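Local coordinates for putative uncharacterized protein (Wolbachia pipientis, PDB 3F4S) that probably oxidises pairs of cysteine thiols in other proteins to disulfides, as a thioredoxin-fold oxidoreductase of the DsbA type, at residues A[32-37]-A[75-80]; A[43-48]-A[173-178]; A[81-86]-A[158-163]. The protein carries 1 engineered substitution. All blocks are in the same frame, centred on the assembly; numbering follows the deposited sequence.

Overall arrangement
From the N terminus, the chain first lays down strand 33-34. It returns as strand 75-81 to make contact 1, closing a loop that includes strand 41-47. Strand 41-47 starts contact 2, which closes only when strand 174-179 pairs with it, so the two contacts cross along the chain. They share one sheet, with strands in the order 33-34, 75-81, 41-47, 174-179, 192-194. Contact 3 begins where contact 1 ends and falls wholly within the span of contact 2: its loop 81-86 is met by helix 150-167 after a largely helical excursion. Contact 3 joins that helix to the loop, and the loop meets strand 41-47 through a probable hydrogen bond from F82 N to A47 O (3.1 Å).

Contact 1 (A[32-37]-A[75-80]); sequences KLLGDP and MLYIFR
L34 and Y77 attach the short strand 33-34 to the edge of the thioredoxin-fold sheet as an antiparallel hydrogen-bonded pair. L34 N donates to Y77 O and Y77 N donates to L34 O, each over 2.9 Å. The return bond is the straighter, with 168° at its hydrogen against 145° for the other. On the face shared by these two residues, L34 CB meets the Y77 ring at its edge, close to the ring plane, 3.9 Å from Y77 CD2. L33 and I78 occupy the other face, side by side and pointing the same way, with L33 CD2 against I78 CG1 at 3.6 Å. L76 packs beside L33. Its CG is turned opposite the backbone N (chi1 172°), which swings the branched end back toward 32-37: CD1 reaches L34 O at 3.5 Å, while CD2 rests near the backbone of P37.

The second shell packs against the L34 and Y77 face. I70 of helix 62-70 touches L34 and Y77 together, and F105 of helix 101-113 presses on L34 as well. Y77 OH is hydrogen-bonded to E45 OE1 on the neighbouring strand 41-47, so the phenol spans two strands while its ring edge receives L34.

Direct pairing gives way to water at both ends. Toward K32, one water donates to K32 O at 2.7 Å and also to Y77 O, while accepting from F79 N; another links K32 N with F79 O. Y77 O therefore takes two donors, L34 N and the water. At the opposite end the chain turns at G35, and a third water restores the link, accepting from D36 N at 2.9 Å and donating to M75 O at 2.8 Å.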
loop_
_atom_site.group_PDB
_atom_site.type_symbol
_atom_site.label_atom_id
_atom_site.label_comp_id
_atom_site.label_asym_id
_atom_site.label_seq_id
_atom_site.Cartn_x
_atom_site.Cartn_y
_atom_site.Cartn_z
ATOM N N LYS A 32 -2.339 3.501 7.515
ATOM C CA LYS A 32 -1.331 4.513 7.276
ATOM C C LYS A 32 -1.766 5.287 6.037
ATOM O O LYS A 32 -2.017 4.695 4.986
ATOM C CB LYS A 32 0.031 3.859 7.054
ATOM C CG LYS A 32 0.472 2.959 8.195
ATOM C CD LYS A 32 0.740 3.750 9.464
ATOM C CE LYS A 32 1.892 4.730 9.285
ATOM N NZ LYS A 32 2.254 5.399 10.572
ATOM N N LEU A 33 -1.873 6.606 6.169
ATOM C CA LEU A 33 -2.409 7.446 5.104
ATOM C C LEU A 33 -1.325 8.230 4.377
ATOM O O LEU A 33 -0.310 8.599 4.968
ATOM C CB LEU A 33 -3.443 8.421 5.671
ATOM C CG LEU A 33 -4.499 7.811 6.590
ATOM C CD1 LEU A 33 -5.495 8.878 7.029
ATOM C CD2 LEU A 33 -5.208 6.651 5.926
ATOM N N LEU A 34 -1.538 8.464 3.087
ATOM C CA LEU A 34 -0.680 9.364 2.329
ATOM C C LEU A 34 -1.553 10.369 1.592
ATOM O O LEU A 34 -2.429 9.991 0.814
ATOM C CB LEU A 34 0.192 8.592 1.336
ATOM C CG LEU A 34 1.327 9.388 0.682
ATOM C CD1 LEU A 34 2.345 9.855 1.721
ATOM C CD2 LEU A 34 2.013 8.577 -0.409
ATOM N N GLY A 35 -1.321 11.650 1.847
ATOM C CA GLY A 35 -2.133 12.687 1.242
ATOM C C GLY A 35 -3.189 13.205 2.199
ATOM O O GLY A 35 -3.173 12.881 3.388
ATOM N N ASP A 36 -4.107 14.010 1.675
ATOM C CA ASP A 36 -5.140 14.658 2.484
ATOM C C ASP A 36 -6.244 13.673 2.865
ATOM O O ASP A 36 -6.900 13.102 1.992
ATOM C CB ASP A 36 -5.738 15.830 1.705
ATOM C CG ASP A 36 -6.710 16.655 2.534
ATOM O OD1 ASP A 36 -7.082 16.224 3.647
ATOM O OD2 ASP A 36 -7.107 17.742 2.068
ATOM N N PRO A 37 -6.454 13.470 4.173
ATOM C CA PRO A 37 -7.523 12.589 4.658
ATOM C C PRO A 37 -8.896 12.976 4.108
ATOM O O PRO A 37 -9.794 12.134 4.046
ATOM C CB PRO A 37 -7.491 12.804 6.173
ATOM C CG PRO A 37 -6.089 13.226 6.460
ATOM C CD PRO A 37 -5.656 14.037 5.275
ATOM N N MET A 75 -6.439 13.068 -4.101
ATOM C CA MET A 75 -6.646 11.668 -3.753
ATOM C C MET A 75 -5.899 11.268 -2.489
ATOM O O MET A 75 -4.723 11.601 -2.319
ATOM C CB MET A 75 -6.203 10.775 -4.918
ATOM C CG MET A 75 -6.469 9.284 -4.723
ATOM S SD MET A 75 -6.102 8.333 -6.213
ATOM C CE MET A 75 -4.321 8.166 -6.073
ATOM N N LEU A 76 -6.602 10.556 -1.610
ATOM C CA LEU A 76 -6.017 9.949 -0.420
ATOM C C LEU A 76 -5.558 8.533 -0.756
ATOM O O LEU A 76 -6.319 7.753 -1.327
ATOM C CB LEU A 76 -7.053 9.903 0.705
ATOM C CG LEU A 76 -6.687 9.133 1.977
ATOM C CD1 LEU A 76 -5.459 9.737 2.631
ATOM C CD2 LEU A 76 -7.863 9.098 2.960
ATOM N N TYR A 77 -4.321 8.200 -0.398
ATOM C CA TYR A 77 -3.749 6.892 -0.722
ATOM C C TYR A 77 -3.514 6.060 0.532
ATOM O O TYR A 77 -2.839 6.502 1.469
ATOM C CB TYR A 77 -2.440 7.079 -1.492
ATOM C CG TYR A 77 -1.635 5.827 -1.740
ATOM C CD1 TYR A 77 -2.038 4.892 -2.685
ATOM C CD2 TYR A 77 -0.442 5.599 -1.055
ATOM C CE1 TYR A 77 -1.284 3.749 -2.930
ATOM C CE2 TYR A 77 0.313 4.459 -1.285
ATOM C CZ TYR A 77 -0.108 3.538 -2.226
ATOM O OH TYR A 77 0.650 2.411 -2.469
ATOM N N ILE A 78 -4.074 4.853 0.539
ATOM C CA ILE A 78 -3.919 3.931 1.654
ATOM C C ILE A 78 -3.336 2.614 1.166
ATOM O O ILE A 78 -4.002 1.855 0.455
ATOM C CB ILE A 78 -5.263 3.651 2.346
ATOM C CG1 ILE A 78 -5.880 4.955 2.857
ATOM C CG2 ILE A 78 -5.078 2.635 3.471
ATOM C CD1 ILE A 78 -7.194 4.778 3.605
ATOM N N PHE A 79 -2.091 2.349 1.552
ATOM C CA PHE A 79 -1.408 1.114 1.197
ATOM C C PHE A 79 -1.623 0.109 2.315
ATOM O O PHE A 79 -1.410 0.428 3.490
ATOM C CB PHE A 79 0.092 1.364 1.025
ATOM C CG PHE A 79 0.867 0.142 0.607
ATOM C CD1 PHE A 79 0.722 -0.379 -0.668
ATOM C CD2 PHE A 79 1.735 -0.486 1.485
ATOM C CE1 PHE A 79 1.426 -1.500 -1.063
ATOM C CE2 PHE A 79 2.447 -1.613 1.097
ATOM C CZ PHE A 79 2.291 -2.122 -0.184
ATOM N N ARG A 80 -2.044 -1.099 1.949
ATOM C CA ARG A 80 -2.222 -2.183 2.910
ATOM C C ARG A 80 -1.360 -3.372 2.508
ATOM O O ARG A 80 -1.296 -3.739 1.330
ATOM C CB ARG A 80 -3.696 -2.584 3.023
ATOM C CG ARG A 80 -4.558 -1.509 3.688
ATOM C CD ARG A 80 -6.037 -1.874 3.723
ATOM N NE ARG A 80 -6.832 -0.767 4.250
ATOM C CZ ARG A 80 -8.149 -0.663 4.105
ATOM N NH1 ARG A 80 -8.818 -1.605 3.450
ATOM N NH2 ARG A 80 -8.796 0.377 4.620
HETATM O O HOH W 1 -0.743 4.860 2.608
HETATM O O HOH W 2 -2.836 1.061 5.860
HETATM O O HOH W 3 -4.085 14.112 -1.188
#

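Contact 2 (A[43-48]-A[173-178]); sequences MIEYAS and PIFFIK
E45 sets its CG opposite the backbone N (chi1 173°), whereas F175 keeps its own CG beside the backbone N (chi1 -55°), and together these torsions lay the glutamate chain alongside the ring. E45 CD comes within 3.4 Å of F175 CE1, the carboxylate and ring planes being inclined by 42°. M43 follows on the same face: its SD makes an oblique Met-aromatic contact 5.4 Å from the F175 ring centroid, and the bent end of the chain brings M43 CE to 3.7 Å from I177 CD1. On the reverse face Y46 CD2 meets the edge of the F176 ring at CE2, 4.0 Å away.

Backbone hydrogen bonds fix the register of strands 41-47 and 174-179, antiparallel neighbours in the thioredoxin-fold sheet. I44 and F176 exchange two, with I44 N to F176 O at 2.8 Å, and Y46 and I174 exchange two more. Next to the pairing stands P173, preceded by a cis peptide bond as in the cis-proline loop of thioredoxin-fold proteins; its CB lies 4.1 Å from A47 CB, and A47 in turn touches the CxxC region.

F57 and F202 hold the F175 ring. The E45 carboxylate against it is buried, but OE1 bonds Y77 OH and OE2 bonds H58 NE2, which would probably offset part of the cost of burial.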
loop_
_atom_site.group_PDB
_atom_site.type_symbol
_atom_site.label_atom_id
_atom_site.label_comp_id
_atom_site.label_asym_id
_atom_site.label_seq_id
_atom_site.Cartn_x
_atom_site.Cartn_y
_atom_site.Cartn_z
ATOM N N MET A 43 -7.857 5.910 -2.856
ATOM C CA MET A 43 -7.261 4.706 -3.425
ATOM C C MET A 43 -6.727 3.825 -2.307
ATOM O O MET A 43 -5.932 4.274 -1.481
ATOM C CB MET A 43 -6.122 5.033 -4.396
ATOM C CG MET A 43 -5.257 3.814 -4.750
ATOM S SD MET A 43 -3.876 4.194 -5.842
ATOM C CE MET A 43 -4.738 4.528 -7.372
ATOM N N ILE A 44 -7.176 2.574 -2.281
ATOM C CA ILE A 44 -6.626 1.572 -1.379
ATOM C C ILE A 44 -5.895 0.557 -2.234
ATOM O O ILE A 44 -6.459 0.029 -3.183
ATOM C CB ILE A 44 -7.738 0.859 -0.578
ATOM C CG1 ILE A 44 -8.459 1.860 0.331
ATOM C CG2 ILE A 44 -7.163 -0.309 0.240
ATOM C CD1 ILE A 44 -9.751 1.326 0.942
ATOM N N GLU A 45 -4.630 0.314 -1.919
ATOM C CA GLU A 45 -3.836 -0.661 -2.643
ATOM C C GLU A 45 -3.430 -1.795 -1.710
ATOM O O GLU A 45 -2.929 -1.546 -0.611
ATOM C CB GLU A 45 -2.569 -0.011 -3.217
ATOM C CG GLU A 45 -1.624 -1.027 -3.838
ATOM C CD GLU A 45 -0.307 -0.425 -4.338
ATOM O OE1 GLU A 45 -0.145 0.818 -4.310
ATOM O OE2 GLU A 45 0.571 -1.203 -4.767
ATOM N N TYR A 46 -3.642 -3.033 -2.149
ATOM C CA TYR A 46 -3.045 -4.195 -1.498
ATOM C C TYR A 46 -1.927 -4.732 -2.382
ATOM O O TYR A 46 -2.136 -4.994 -3.568
ATOM C CB TYR A 46 -4.077 -5.303 -1.300
ATOM C CG TYR A 46 -5.088 -5.057 -0.206
ATOM C CD1 TYR A 46 -4.855 -5.494 1.096
ATOM C CD2 TYR A 46 -6.283 -4.402 -0.477
ATOM C CE1 TYR A 46 -5.793 -5.284 2.104
ATOM C CE2 TYR A 46 -7.225 -4.183 0.520
ATOM C CZ TYR A 46 -6.973 -4.624 1.806
ATOM O OH TYR A 46 -7.910 -4.416 2.785
ATOM N N ALA A 47 -0.742 -4.917 -1.811
ATOM C CA ALA A 47 0.367 -5.467 -2.583
ATOM C C ALA A 47 1.384 -6.147 -1.685
ATOM O O ALA A 47 1.494 -5.825 -0.507
ATOM C CB ALA A 47 1.042 -4.370 -3.407
ATOM N N SER A 48 2.117 -7.095 -2.259
ATOM C CA SER A 48 3.250 -7.722 -1.607
ATOM C C SER A 48 4.505 -6.948 -1.980
ATOM O O SER A 48 4.708 -6.607 -3.155
ATOM C CB SER A 48 3.391 -9.167 -2.093
ATOM O OG SER A 48 4.710 -9.635 -1.899
ATOM N N PRO A 173 -0.884 -6.947 -7.605
ATOM C CA PRO A 173 -1.583 -5.990 -6.737
ATOM C C PRO A 173 -3.078 -5.848 -7.040
ATOM O O PRO A 173 -3.557 -6.215 -8.115
ATOM C CB PRO A 173 -0.877 -4.681 -7.056
ATOM C CG PRO A 173 -0.513 -4.822 -8.514
ATOM C CD PRO A 173 -0.231 -6.282 -8.748
ATOM N N ILE A 174 -3.807 -5.299 -6.079
ATOM C CA ILE A 174 -5.204 -4.951 -6.268
ATOM C C ILE A 174 -5.399 -3.515 -5.797
ATOM O O ILE A 174 -4.833 -3.103 -4.771
ATOM C CB ILE A 174 -6.129 -5.877 -5.461
ATOM C CG1 ILE A 174 -6.112 -7.295 -6.038
ATOM C CG2 ILE A 174 -7.548 -5.329 -5.446
ATOM C CD1 ILE A 174 -6.867 -7.431 -7.342
ATOM N N PHE A 175 -6.202 -2.759 -6.541
ATOM C CA PHE A 175 -6.502 -1.370 -6.209
ATOM C C PHE A 175 -7.995 -1.158 -6.122
ATOM O O PHE A 175 -8.752 -1.635 -6.966
ATOM C CB PHE A 175 -5.955 -0.430 -7.289
ATOM C CG PHE A 175 -4.492 -0.600 -7.557
ATOM C CD1 PHE A 175 -3.558 0.194 -6.907
ATOM C CD2 PHE A 175 -4.046 -1.548 -8.464
ATOM C CE1 PHE A 175 -2.207 0.036 -7.149
ATOM C CE2 PHE A 175 -2.692 -1.709 -8.711
ATOM C CZ PHE A 175 -1.774 -0.914 -8.050
ATOM N N PHE A 176 -8.420 -0.430 -5.101
ATOM C CA PHE A 176 -9.800 0.006 -5.015
ATOM C C PHE A 176 -9.789 1.519 -5.098
ATOM O O PHE A 176 -9.129 2.186 -4.300
ATOM C CB PHE A 176 -10.447 -0.474 -3.716
ATOM C CG PHE A 176 -10.512 -1.970 -3.595
ATOM C CD1 PHE A 176 -11.566 -2.682 -4.150
ATOM C CD2 PHE A 176 -9.511 -2.668 -2.937
ATOM C CE1 PHE A 176 -11.623 -4.058 -4.045
ATOM C CE2 PHE A 176 -9.561 -4.045 -2.826
ATOM C CZ PHE A 176 -10.618 -4.742 -3.385
ATOM N N ILE A 177 -10.503 2.052 -6.084
ATOM C CA ILE A 177 -10.551 3.490 -6.310
ATOM C C ILE A 177 -12.003 3.962 -6.300
ATOM O O ILE A 177 -12.821 3.507 -7.100
ATOM C CB ILE A 177 -9.879 3.877 -7.639
ATOM C CG1 ILE A 177 -8.479 3.261 -7.730
ATOM C CG2 ILE A 177 -9.824 5.401 -7.781
ATOM C CD1 ILE A 177 -7.843 3.387 -9.099
ATOM N N LYS A 178 -12.317 4.872 -5.386
ATOM C CA LYS A 178 -13.698 5.258 -5.153
ATOM C C LYS A 178 -13.759 6.657 -4.558
ATOM O O LYS A 178 -12.734 7.232 -4.186
ATOM C CB LYS A 178 -14.374 4.258 -4.204
ATOM C CG LYS A 178 -13.754 4.225 -2.813
ATOM C CD LYS A 178 -14.292 3.078 -1.959
ATOM C CE LYS A 178 -15.798 3.180 -1.767
ATOM N NZ LYS A 178 -16.219 4.468 -1.142
#

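Contact 3 (A[81-86]-A[158-163]); sequences HFPLDY and NDKSLA
P83 O receives K160 NZ in a 2.7 Å hydrogen bond, the ammonium nitrogen lying nearly in line with the carbonyl at a C=O...N angle of 163°. The bond fastens the loop after strand 75-81 of the thioredoxin fold to helix 150-167, which follows a largely helical excursion consistent with the helical insertion of DsbA proteins. P83 is modelled in two conformers, and these values belong to one of them. The same lysine makes a CH-pi contact: K160 CG sits over one face of the F82 ring, 3.9 Å from its centroid and 16° off the ring normal. Fully extended beyond CG, the lysine crosses F82 at about a right angle, so its methylenes pass along the ring before NZ arrives at the carbonyl; K160 CE is still 4.1 Å from F82 CE2. L84 CD2 flanks the charged end, 3.9 Å from K160 NZ.

At the end of the loop, D85 takes the N-cap position of helix 86-94, its OD1 accepting from G88 N, while OD2 bonds to T50 OG1 close to the CxxC. I156 and I164 of helix 150-167 extend the packing to P83 and F82 respectively.

Y46 of the sheet touches both F82 and A163, placing them against strand 41-47. There the A163 methyl approaches the ring at its edge, near the ring plane, with A163 CB 4.4 Å from F82 CE1.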
loop_
_atom_site.group_PDB
_atom_site.type_symbol
_atom_site.label_atom_id
_atom_site.label_comp_id
_atom_site.label_asym_id
_atom_site.label_seq_id
_atom_site.Cartn_x
_atom_site.Cartn_y
_atom_site.Cartn_z
ATOM N N HIS A 81 -0.676 -3.955 3.486
ATOM C CA HIS A 81 0.252 -5.048 3.218
ATOM C C HIS A 81 -0.487 -6.330 2.831
ATOM O O HIS A 81 -1.592 -6.611 3.321
ATOM C CB HIS A 81 1.134 -5.314 4.442
ATOM C CG HIS A 81 2.151 -4.243 4.701
ATOM N ND1 HIS A 81 3.164 -3.950 3.813
ATOM C CD2 HIS A 81 2.315 -3.401 5.751
ATOM C CE1 HIS A 81 3.910 -2.974 4.302
ATOM N NE2 HIS A 81 3.417 -2.623 5.477
ATOM N N PHE A 82 0.127 -7.103 1.945
ATOM C CA PHE A 82 -0.389 -8.413 1.578
ATOM C C PHE A 82 0.811 -9.323 1.362
ATOM O O PHE A 82 1.135 -9.670 0.224
ATOM C CB PHE A 82 -1.212 -8.315 0.293
ATOM C CG PHE A 82 -2.176 -9.454 0.098
ATOM C CD1 PHE A 82 -3.485 -9.351 0.542
ATOM C CD2 PHE A 82 -1.775 -10.626 -0.527
ATOM C CE1 PHE A 82 -4.387 -10.393 0.361
ATOM C CE2 PHE A 82 -2.669 -11.676 -0.713
ATOM C CZ PHE A 82 -3.978 -11.558 -0.266
ATOM N N PRO A 83 1.494 -9.706 2.453
ATOM C CA PRO A 83 2.736 -10.455 2.235
ATOM C C PRO A 83 2.479 -11.907 1.872
ATOM O O PRO A 83 1.466 -12.487 2.276
ATOM C CB PRO A 83 3.464 -10.331 3.578
ATOM C CG PRO A 83 2.837 -9.129 4.235
ATOM C CD PRO A 83 1.400 -9.196 3.830
ATOM N N LEU A 84 3.394 -12.463 1.083
ATOM C CA LEU A 84 3.228 -13.806 0.536
ATOM C C LEU A 84 4.395 -14.728 0.858
ATOM O O LEU A 84 4.390 -15.903 0.476
ATOM C CB LEU A 84 3.035 -13.736 -0.980
ATOM C CG LEU A 84 1.752 -13.030 -1.416
ATOM C CD1 LEU A 84 1.736 -12.876 -2.916
ATOM C CD2 LEU A 84 0.520 -13.797 -0.938
ATOM N N ASP A 85 5.395 -14.198 1.551
ATOM C CA ASP A 85 6.587 -14.982 1.845
ATOM C C ASP A 85 7.304 -14.417 3.065
ATOM O O ASP A 85 6.876 -13.404 3.643
ATOM C CB ASP A 85 7.513 -14.995 0.628
ATOM C CG ASP A 85 7.797 -13.602 0.116
ATOM O OD1 ASP A 85 8.128 -12.742 0.931
ATOM O OD2 ASP A 85 7.684 -13.353 -1.093
ATOM N N TYR A 86 8.399 -15.065 3.450
ATOM C CA TYR A 86 9.113 -14.687 4.664
ATOM C C TYR A 86 9.672 -13.263 4.580
ATOM O O TYR A 86 9.442 -12.443 5.485
ATOM C CB TYR A 86 10.216 -15.700 4.967
ATOM C CG TYR A 86 11.031 -15.382 6.190
ATOM C CD1 TYR A 86 10.638 -15.825 7.459
ATOM C CD2 TYR A 86 12.205 -14.651 6.086
ATOM C CE1 TYR A 86 11.409 -15.544 8.594
ATOM C CE2 TYR A 86 12.981 -14.357 7.207
ATOM C CZ TYR A 86 12.579 -14.800 8.453
ATOM O OH TYR A 86 13.363 -14.505 9.544
ATOM N N ASN A 158 -3.618 -10.915 9.938
ATOM C CA ASN A 158 -5.060 -10.858 10.101
ATOM C C ASN A 158 -5.702 -9.853 9.142
ATOM O O ASN A 158 -6.755 -10.123 8.580
ATOM C CB ASN A 158 -5.439 -10.623 11.559
ATOM C CG ASN A 158 -5.353 -11.905 12.380
ATOM O OD1 ASN A 158 -4.351 -12.173 13.045
ATOM N ND2 ASN A 158 -6.382 -12.728 12.287
ATOM N N ASP A 159 -5.052 -8.715 8.928
ATOM C CA ASP A 159 -5.541 -7.769 7.923
ATOM C C ASP A 159 -5.561 -8.433 6.545
ATOM O O ASP A 159 -6.485 -8.229 5.764
ATOM C CB ASP A 159 -4.688 -6.500 7.881
ATOM C CG ASP A 159 -4.901 -5.605 9.087
ATOM O OD1 ASP A 159 -5.863 -5.839 9.855
ATOM O OD2 ASP A 159 -4.090 -4.665 9.266
ATOM N N LYS A 160 -4.535 -9.226 6.253
ATOM C CA LYS A 160 -4.476 -9.967 4.995
ATOM C C LYS A 160 -5.611 -10.992 4.878
ATOM O O LYS A 160 -6.291 -11.046 3.854
ATOM C CB LYS A 160 -3.114 -10.652 4.835
ATOM C CG LYS A 160 -3.020 -11.639 3.672
ATOM C CD LYS A 160 -1.671 -12.363 3.663
ATOM C CE LYS A 160 -1.706 -13.630 2.801
ATOM N NZ LYS A 160 -0.426 -14.407 2.811
ATOM N N SER A 161 -5.830 -11.799 5.915
ATOM C CA SER A 161 -6.866 -12.830 5.817
ATOM C C SER A 161 -8.262 -12.201 5.712
ATOM O O SER A 161 -9.142 -12.721 5.027
ATOM C CB SER A 161 -6.773 -13.846 6.967
ATOM O OG SER A 161 -7.005 -13.239 8.223
ATOM N N LEU A 162 -8.441 -11.057 6.365
ATOM C CA LEU A 162 -9.688 -10.301 6.282
ATOM C C LEU A 162 -9.961 -9.852 4.838
ATOM O O LEU A 162 -11.087 -9.951 4.340
ATOM C CB LEU A 162 -9.618 -9.095 7.222
ATOM C CG LEU A 162 -10.841 -8.208 7.432
ATOM C CD1 LEU A 162 -12.041 -9.017 7.915
ATOM C CD2 LEU A 162 -10.501 -7.103 8.418
ATOM N N ALA A 163 -8.920 -9.370 4.167
ATOM C CA ALA A 163 -9.029 -8.955 2.772
ATOM C C ALA A 163 -9.344 -10.142 1.858
ATOM O O ALA A 163 -10.139 -10.025 0.925
ATOM C CB ALA A 163 -7.746 -8.251 2.322
#